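PDB 6AK1: dimethyl-sulfide monooxygenase from Hyphomicrobium sulfonivorans, which oxidises dimethyl sulfide to methanethiol and formaldehyde with NADH and molecular oxygen, working as the large, FMN-dependent subunit of a two-component monooxygenase. Local coordinates for residues 52-57 with 99-104; 56-61 with 83-88; 174-179 with 209-214. All blocks are in the same frame, centred on the assembly; numbering follows the deposited sequence.

Contact 1: residues 52-57 with 99-104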
loop_
_atom_site.group_PDB
_atom_site.type_symbol
_atom_site.label_atom_id
_atom_site.label_comp_id
_atom_site.label_asym_id
_atom_site.label_seq_id
_atom_site.Cartn_x
_atom_site.Cartn_y
_atom_site.Cartn_z
ATOM N N ASP A 52 11.467 5.379 -3.723
ATOM C CA ASP A 52 11.134 4.160 -4.449
ATOM C C ASP A 52 9.711 4.188 -4.999
ATOM O O ASP A 52 9.477 3.736 -6.128
ATOM C CB ASP A 52 11.344 2.946 -3.553
ATOM C CG ASP A 52 12.821 2.699 -3.272
ATOM O OD1 ASP A 52 13.333 3.267 -2.280
ATOM O OD2 ASP A 52 13.470 1.966 -4.057
ATOM N N CYS A 53 8.751 4.721 -4.241
ATOM C CA CYS A 53 7.365 4.426 -4.564
ATOM C C CYS A 53 6.426 5.437 -3.913
ATOM O O CYS A 53 6.675 5.898 -2.795
ATOM C CB CYS A 53 7.023 2.985 -4.123
ATOM S SG CYS A 53 5.406 2.378 -4.644
ATOM N N LEU A 54 5.338 5.768 -4.627
ATOM C CA LEU A 54 4.187 6.467 -4.055
ATOM C C LEU A 54 3.118 5.426 -3.716
ATOM O O LEU A 54 2.533 4.809 -4.608
ATOM C CB LEU A 54 3.643 7.520 -5.018
ATOM C CG LEU A 54 2.375 8.282 -4.606
ATOM C CD1 LEU A 54 2.595 9.213 -3.413
ATOM C CD2 LEU A 54 1.821 9.067 -5.793
ATOM N N PHE A 55 2.868 5.229 -2.437
ATOM C CA PHE A 55 1.939 4.215 -1.949
ATOM C C PHE A 55 0.607 4.910 -1.691
ATOM O O PHE A 55 0.495 5.717 -0.758
ATOM C CB PHE A 55 2.515 3.582 -0.683
ATOM C CG PHE A 55 1.825 2.332 -0.222
ATOM C CD1 PHE A 55 0.489 2.344 0.149
ATOM C CD2 PHE A 55 2.535 1.150 -0.108
ATOM C CE1 PHE A 55 -0.143 1.195 0.606
ATOM C CE2 PHE A 55 1.917 -0.010 0.360
ATOM C CZ PHE A 55 0.572 0.017 0.723
ATOM N N ILE A 56 -0.394 4.621 -2.520
ATOM C CA ILE A 56 -1.675 5.318 -2.463
ATOM C C ILE A 56 -2.699 4.395 -1.807
ATOM O O ILE A 56 -3.102 3.381 -2.391
ATOM C CB ILE A 56 -2.134 5.775 -3.857
ATOM C CG1 ILE A 56 -1.048 6.620 -4.518
ATOM C CG2 ILE A 56 -3.422 6.615 -3.757
ATOM C CD1 ILE A 56 -1.357 6.995 -5.956
ATOM N N ALA A 57 -3.139 4.758 -0.603
ATOM C CA ALA A 57 -4.170 4.019 0.115
ATOM C C ALA A 57 -5.556 4.323 -0.464
ATOM O O ALA A 57 -5.731 5.213 -1.299
ATOM C CB ALA A 57 -4.131 4.355 1.607
ATOM N N VAL A 99 9.975 6.311 -10.450
ATOM C CA VAL A 99 9.228 6.089 -9.216
ATOM C C VAL A 99 8.095 5.095 -9.474
ATOM O O VAL A 99 7.460 5.102 -10.538
ATOM C CB VAL A 99 8.707 7.421 -8.637
ATOM C CG1 VAL A 99 7.643 8.034 -9.534
ATOM C CG2 VAL A 99 8.147 7.223 -7.232
ATOM N N GLY A 100 7.857 4.200 -8.507
ATOM C CA GLY A 100 6.764 3.254 -8.622
ATOM C C GLY A 100 5.451 3.817 -8.079
ATOM O O GLY A 100 5.425 4.822 -7.375
ATOM N N PHE A 101 4.346 3.148 -8.422
ATOM C CA PHE A 101 3.018 3.550 -7.962
ATOM C C PHE A 101 2.343 2.339 -7.338
ATOM O O PHE A 101 2.039 1.368 -8.037
ATOM C CB PHE A 101 2.179 4.129 -9.107
ATOM C CG PHE A 101 2.858 5.252 -9.818
ATOM C CD1 PHE A 101 2.941 6.511 -9.224
ATOM C CD2 PHE A 101 3.463 5.049 -11.054
ATOM C CE1 PHE A 101 3.592 7.562 -9.852
ATOM C CE2 PHE A 101 4.114 6.094 -11.689
ATOM C CZ PHE A 101 4.166 7.369 -11.080
ATOM N N GLY A 102 2.144 2.391 -6.024
ATOM C CA GLY A 102 1.384 1.374 -5.334
ATOM C C GLY A 102 -0.075 1.766 -5.310
ATOM O O GLY A 102 -0.436 2.815 -4.767
ATOM N N VAL A 103 -0.928 0.951 -5.916
ATOM C CA VAL A 103 -2.338 1.269 -6.049
ATOM C C VAL A 103 -3.121 0.278 -5.209
ATOM O O VAL A 103 -2.953 -0.936 -5.355
ATOM C CB VAL A 103 -2.782 1.241 -7.524
ATOM C CG1 VAL A 103 -4.222 1.698 -7.639
ATOM C CG2 VAL A 103 -1.866 2.140 -8.344
ATOM N N THR A 104 -3.943 0.791 -4.306
ATOM C CA THR A 104 -4.764 -0.061 -3.460
ATOM C C THR A 104 -6.034 -0.447 -4.208
ATOM O O THR A 104 -6.677 0.406 -4.820
ATOM C CB THR A 104 -5.108 0.671 -2.154
ATOM O OG1 THR A 104 -3.903 0.944 -1.443
ATOM C CG2 THR A 104 -5.998 -0.169 -1.265
#

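Contact 2: residues 56-61 with 83-88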
loop_
_atom_site.group_PDB
_atom_site.type_symbol
_atom_site.label_atom_id
_atom_site.label_comp_id
_atom_site.label_asym_id
_atom_site.label_seq_id
_atom_site.Cartn_x
_atom_site.Cartn_y
_atom_site.Cartn_z
ATOM N N ILE A 56 -0.394 4.621 -2.520
ATOM C CA ILE A 56 -1.675 5.318 -2.463
ATOM C C ILE A 56 -2.699 4.395 -1.807
ATOM O O ILE A 56 -3.102 3.381 -2.391
ATOM C CB ILE A 56 -2.134 5.775 -3.857
ATOM C CG1 ILE A 56 -1.048 6.620 -4.518
ATOM C CG2 ILE A 56 -3.422 6.615 -3.757
ATOM C CD1 ILE A 56 -1.357 6.995 -5.956
ATOM N N ALA A 57 -3.139 4.758 -0.603
ATOM C CA ALA A 57 -4.170 4.019 0.115
ATOM C C ALA A 57 -5.556 4.323 -0.464
ATOM O O ALA A 57 -5.731 5.213 -1.299
ATOM C CB ALA A 57 -4.131 4.355 1.607
ATOM N N ASP A 58 -6.555 3.571 -0.005
ATOM C CA ASP A 58 -7.917 3.745 -0.498
ATOM C C ASP A 58 -8.904 3.108 0.472
ATOM O O ASP A 58 -8.572 2.153 1.173
ATOM C CB ASP A 58 -8.101 3.124 -1.891
ATOM C CG ASP A 58 -9.386 3.591 -2.574
ATOM O OD1 ASP A 58 -9.743 4.789 -2.423
ATOM O OD2 ASP A 58 -10.041 2.757 -3.252
ATOM N N VAL A 59 -10.118 3.669 0.509
ATOM C CA VAL A 59 -11.270 3.066 1.168
ATOM C C VAL A 59 -12.496 3.379 0.319
ATOM O O VAL A 59 -12.493 4.303 -0.497
ATOM C CB VAL A 59 -11.504 3.566 2.612
ATOM C CG1 VAL A 59 -10.309 3.258 3.516
ATOM C CG2 VAL A 59 -11.822 5.046 2.616
ATOM N N VAL A 60 -13.556 2.593 0.523
ATOM C CA VAL A 60 -14.818 2.840 -0.159
ATOM C C VAL A 60 -15.956 2.870 0.851
ATOM O O VAL A 60 -17.131 2.909 0.470
ATOM C CB VAL A 60 -15.075 1.801 -1.266
ATOM C CG1 VAL A 60 -14.139 2.055 -2.448
ATOM C CG2 VAL A 60 -14.908 0.387 -0.737
ATOM N N GLY A 61 -15.614 2.874 2.145
ATOM C CA GLY A 61 -16.574 3.113 3.202
ATOM C C GLY A 61 -16.171 4.338 4.013
ATOM O O GLY A 61 -15.067 4.875 3.858
ATOM N N ASN A 83 -11.365 9.840 -3.679
ATOM C CA ASN A 83 -11.471 9.502 -5.088
ATOM C C ASN A 83 -10.754 8.186 -5.396
ATOM O O ASN A 83 -9.972 7.661 -4.596
ATOM C CB ASN A 83 -10.912 10.634 -5.954
ATOM C CG ASN A 83 -11.896 11.779 -6.109
ATOM O OD1 ASN A 83 -13.000 11.734 -5.564
ATOM N ND2 ASN A 83 -11.500 12.813 -6.851
ATOM N N ASP A 84 -11.059 7.649 -6.564
ATOM C CA ASP A 84 -10.468 6.412 -7.061
ATOM C C ASP A 84 -8.965 6.587 -7.257
ATOM O O ASP A 84 -8.546 7.486 -7.998
ATOM C CB ASP A 84 -11.186 6.051 -8.365
ATOM C CG ASP A 84 -10.485 4.979 -9.183
ATOM O OD1 ASP A 84 -9.752 4.118 -8.641
ATOM O OD2 ASP A 84 -10.702 4.997 -10.418
ATOM N N PRO A 85 -8.125 5.775 -6.606
ATOM C CA PRO A 85 -6.670 5.979 -6.695
ATOM C C PRO A 85 -6.060 5.587 -8.026
ATOM O O PRO A 85 -4.869 5.873 -8.231
ATOM C CB PRO A 85 -6.123 5.082 -5.573
ATOM C CG PRO A 85 -7.100 3.952 -5.535
ATOM C CD PRO A 85 -8.463 4.623 -5.753
ATOM N N PHE A 86 -6.804 4.904 -8.911
ATOM C CA PHE A 86 -6.316 4.659 -10.266
ATOM C C PHE A 86 -6.320 5.925 -11.105
ATOM O O PHE A 86 -5.670 5.964 -12.154
ATOM C CB PHE A 86 -7.178 3.603 -10.971
ATOM C CG PHE A 86 -6.968 2.192 -10.480
ATOM C CD1 PHE A 86 -7.420 1.799 -9.229
ATOM C CD2 PHE A 86 -6.365 1.242 -11.300
ATOM C CE1 PHE A 86 -7.248 0.481 -8.784
ATOM C CE2 PHE A 86 -6.196 -0.077 -10.865
ATOM C CZ PHE A 86 -6.635 -0.454 -9.600
ATOM N N GLY A 87 -7.030 6.962 -10.654
ATOM C CA GLY A 87 -7.373 8.061 -11.540
ATOM C C GLY A 87 -6.180 8.818 -12.099
ATOM O O GLY A 87 -6.142 9.129 -13.290
ATOM N N ALA A 88 -5.208 9.153 -11.253
ATOM C CA ALA A 88 -4.113 10.034 -11.656
ATOM C C ALA A 88 -2.832 9.289 -12.018
ATOM O O ALA A 88 -1.818 9.936 -12.286
ATOM C CB ALA A 88 -3.816 11.042 -10.546
#

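Contact 3: residues 174-179 with 209-214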
loop_
_atom_site.group_PDB
_atom_site.type_symbol
_atom_site.label_atom_id
_atom_site.label_comp_id
_atom_site.label_asym_id
_atom_site.label_seq_id
_atom_site.Cartn_x
_atom_site.Cartn_y
_atom_site.Cartn_z
ATOM N N GLY A 174 0.047 -17.350 -16.661
ATOM C CA GLY A 174 -0.116 -18.570 -17.433
ATOM C C GLY A 174 -0.889 -18.474 -18.734
ATOM O O GLY A 174 -0.622 -19.231 -19.676
ATOM N N SER A 175 -1.834 -17.537 -18.806
ATOM C CA SER A 175 -2.795 -17.541 -19.906
ATOM C C SER A 175 -2.125 -17.289 -21.258
ATOM O O SER A 175 -2.438 -17.969 -22.242
ATOM C CB SER A 175 -3.892 -16.518 -19.643
ATOM O OG SER A 175 -4.839 -16.589 -20.685
ATOM N N TRP A 176 -1.220 -16.312 -21.347
ATOM C CA TRP A 176 -0.465 -16.091 -22.584
ATOM C C TRP A 176 0.983 -16.502 -22.361
ATOM O O TRP A 176 1.601 -16.088 -21.376
ATOM C CB TRP A 176 -0.487 -14.632 -23.073
ATOM C CG TRP A 176 -1.824 -14.018 -23.366
ATOM C CD1 TRP A 176 -2.978 -14.170 -22.653
ATOM C CD2 TRP A 176 -2.135 -13.121 -24.442
ATOM N NE1 TRP A 176 -3.989 -13.435 -23.218
ATOM C CE2 TRP A 176 -3.502 -12.786 -24.324
ATOM C CE3 TRP A 176 -1.391 -12.573 -25.495
ATOM C CZ2 TRP A 176 -4.146 -11.927 -25.223
ATOM C CZ3 TRP A 176 -2.035 -11.723 -26.401
ATOM C CH2 TRP A 176 -3.397 -11.411 -26.257
ATOM N N GLU A 177 1.517 -17.310 -23.270
ATOM C CA GLU A 177 2.936 -17.632 -23.247
ATOM C C GLU A 177 3.758 -16.436 -23.725
ATOM O O GLU A 177 3.280 -15.576 -24.477
ATOM C CB GLU A 177 3.242 -18.841 -24.134
ATOM C CG GLU A 177 2.549 -20.127 -23.724
ATOM C CD GLU A 177 2.730 -21.239 -24.765
ATOM O OE1 GLU A 177 3.854 -21.372 -25.295
ATOM O OE2 GLU A 177 1.752 -21.962 -25.061
ATOM N N ASP A 178 5.019 -16.411 -23.284
ATOM C CA ASP A 178 5.937 -15.331 -23.634
ATOM C C ASP A 178 5.950 -15.042 -25.127
ATOM O O ASP A 178 5.950 -13.878 -25.534
ATOM C CB ASP A 178 7.351 -15.670 -23.160
ATOM C CG ASP A 178 7.540 -15.445 -21.666
ATOM O OD1 ASP A 178 6.566 -15.056 -20.972
ATOM O OD2 ASP A 178 8.675 -15.653 -21.182
ATOM N N ASP A 179 5.944 -16.075 -25.967
ATOM C CA ASP A 179 6.093 -15.840 -27.396
ATOM C C ASP A 179 4.766 -15.932 -28.162
ATOM O O ASP A 179 4.777 -16.068 -29.390
ATOM C CB ASP A 179 7.147 -16.788 -27.976
ATOM C CG ASP A 179 6.615 -18.164 -28.229
ATOM O OD1 ASP A 179 5.717 -18.602 -27.472
ATOM O OD2 ASP A 179 7.092 -18.805 -29.196
ATOM N N PRO A 209 -13.419 -19.483 -16.952
ATOM C CA PRO A 209 -12.920 -20.435 -17.960
ATOM C C PRO A 209 -11.932 -19.835 -18.953
ATOM O O PRO A 209 -11.031 -20.533 -19.428
ATOM C CB PRO A 209 -14.202 -20.896 -18.676
ATOM C CG PRO A 209 -15.173 -19.770 -18.485
ATOM C CD PRO A 209 -14.864 -19.221 -17.095
ATOM N N GLY A 210 -12.084 -18.556 -19.279
ATOM C CA GLY A 210 -11.457 -17.993 -20.456
ATOM C C GLY A 210 -10.016 -17.554 -20.244
ATOM O O GLY A 210 -9.343 -17.917 -19.280
ATOM N N PHE A 211 -9.539 -16.756 -21.193
ATOM C CA PHE A 211 -8.165 -16.285 -21.190
ATOM C C PHE A 211 -8.128 -14.787 -20.911
ATOM O O PHE A 211 -9.101 -14.065 -21.142
ATOM C CB PHE A 211 -7.467 -16.594 -22.522
ATOM C CG PHE A 211 -8.166 -16.027 -23.726
ATOM C CD1 PHE A 211 -7.863 -14.749 -24.187
ATOM C CD2 PHE A 211 -9.111 -16.775 -24.414
ATOM C CE1 PHE A 211 -8.497 -14.225 -25.302
ATOM C CE2 PHE A 211 -9.756 -16.252 -25.533
ATOM C CZ PHE A 211 -9.446 -14.981 -25.979
ATOM N N HIS A 212 -6.984 -14.339 -20.404
ATOM C CA HIS A 212 -6.805 -12.941 -20.037
ATOM C C HIS A 212 -6.948 -12.074 -21.282
ATOM O O HIS A 212 -6.497 -12.444 -22.369
ATOM C CB HIS A 212 -5.433 -12.763 -19.377
ATOM C CG HIS A 212 -5.222 -11.434 -18.720
ATOM N ND1 HIS A 212 -6.219 -10.756 -18.047
ATOM C CD2 HIS A 212 -4.111 -10.664 -18.621
ATOM C CE1 HIS A 212 -5.730 -9.623 -17.571
ATOM N NE2 HIS A 212 -4.453 -9.543 -17.905
ATOM N N ILE A 213 -7.615 -10.934 -21.139
ATOM C CA ILE A 213 -7.955 -10.139 -22.314
ATOM C C ILE A 213 -6.854 -9.112 -22.594
ATOM O O ILE A 213 -6.984 -8.291 -23.505
ATOM C CB ILE A 213 -9.349 -9.494 -22.136
ATOM C CG1 ILE A 213 -10.022 -9.224 -23.484
ATOM C CG2 ILE A 213 -9.288 -8.221 -21.295
ATOM C CD1 ILE A 213 -11.513 -8.888 -23.365
ATOM N N CYS A 214 -5.751 -9.171 -21.835
ATOM C CA CYS A 214 -4.582 -8.316 -22.042
ATOM C C CYS A 214 -3.357 -9.133 -22.429
ATOM O O CYS A 214 -3.135 -10.231 -21.896
ATOM C CB CYS A 214 -4.213 -7.524 -20.779
ATOM S SG CYS A 214 -5.529 -6.574 -20.063
#

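Contact 1: residues 52-57 with 99-104
Cys53 turns its SG opposite its own backbone N (chi1 -172°), laying it over the face where Gly100 and Gly102 carry no side chain, 3.5 Å from Gly102 N. At the far end Thr104 holds OG1 beside its own N (chi1 -62°), and from there the hydroxyl donates to Ile56 O at 2.7 Å. That carbonyl also receives a weak bond from Thr104 N at 3.3 Å, so one residue grips it twice, while Thr104 OG1 has a second partner in Asn133. The parallel pairing follows from strand axes 13° apart and from four stronger bonds: Gly100 N to Asp52 O, Leu54 N to Gly100 O, Gly102 N to Leu54 O and Ile56 N to Gly102 O. On the face away from Cys53, Leu54 CB lies 4.4 Å from Phe101 CD1. Thr104 probably binds FMN, judging by relatives. The pair belongs to the parallel TIM barrel: strand 6-12 bonds to the other edge of strand 53-57, Phe55 meets Phe10, Phe225 and Phe245 inside the barrel, and on the outer side Leu54 packs on helices 36-48 and 89-94, the latter also touched by Phe101.

Contact 2: residues 56-61 with 83-88
One face of the Asp58 carboxylate lies against the rim of the Pro85 ring: Pro85 CD stands almost directly over it, 3.5 Å from Asp58 CG and nearly as close to both carboxylate oxygens, with Pro85 CG beside it. The side chains cross at about a right angle, the CD and CG methylenes meeting the flat of the carboxylate. Obliquely on this same side, Asp58 OD1 comes within 3.6 Å of Asn83 O, an oxygen-to-oxygen approach with no hydrogen bond in it. A first torsion of -165° puts the carboxylate there, setting CG opposite the backbone N and pointing it at the loop. At the other end of the proline, Pro85 CB is met by the Ile56 CG2 methyl at 3.6 Å, so the ring bridges the end of strand 53-57 and the loop beyond it. Pro85 itself sits in a type I turn, closed by Gly87 N to Asp84 O at 3.1 Å. An Asx turn reinforces it: Phe86 N donates to Asp84 OD1, coming from above the carboxylate plane (68° out of it). No hydrogen bond joins the two segments, so the contact is van der Waals in kind, methyl and carboxylate face against ring methylenes. Asp58 probably binds FMN, as in relatives; Pro85 covers one face of its carboxylate and offers no hydrogen-bond donor, so any donor to those oxygens would probably have to come from another direction.

Contact 3: residues 174-179 with 209-214
Two irregular loops come together with Ser175 and Phe211 closest, their CA atoms 5.7 Å apart. The backbone of His212 is held at both its polar atoms: His212 N donates to Ser175 OG at 3.1 Å, and Trp176 NE1 donates to His212 O at 2.8 Å. That carbonyl oxygen lies at the edge of the indole, only 13° out of the ring plane, although the bond is bent (153° at the hydrogen). A first torsion of -59° on Trp176, with CG opposite the carbonyl carbon, swings the indole across to the other loop. Over one face of the indole sits Cys214 O, 3.5 Å from Trp176 CE2 and offset toward the rim. Ser175 OG also bonds to His197 O, and beyond the contact His212 NE2 bonds to Ser120 of helix 112-126. Replacing Trp176 by a phenylalanine would probably leave His212 O without its donor here and set the 209-214 loop freer to shift. Far from the FMN site, this is structural packing: two side-chain groups, one accepting and one donating, hold the backbone N and O of His212, tying the end of helix 157-174 to the loop that leads toward strand 223-227.

From the N terminus, strand 53-57 opens both of the first two contacts. Contact 2 closes first, when the loop ahead of helix 89-94 returns to the strand's end at residues 83-88. Contact 1 closes later, when strand 100-106 pairs with the same strand; the loop of contact 2 is nested inside that of contact 1, the two share Ile56 and Ala57, and they touch through Val103 with Phe86 and Thr104 with Pro85 and Asp58. Together they join barrel strands to the loop beside the probable FMN site. Contact 3 follows in series, neither nested nor crossed with them, its centre about 26 Å from that of contact 1, and closes the excursion between helix 157-174 and strand 223-227.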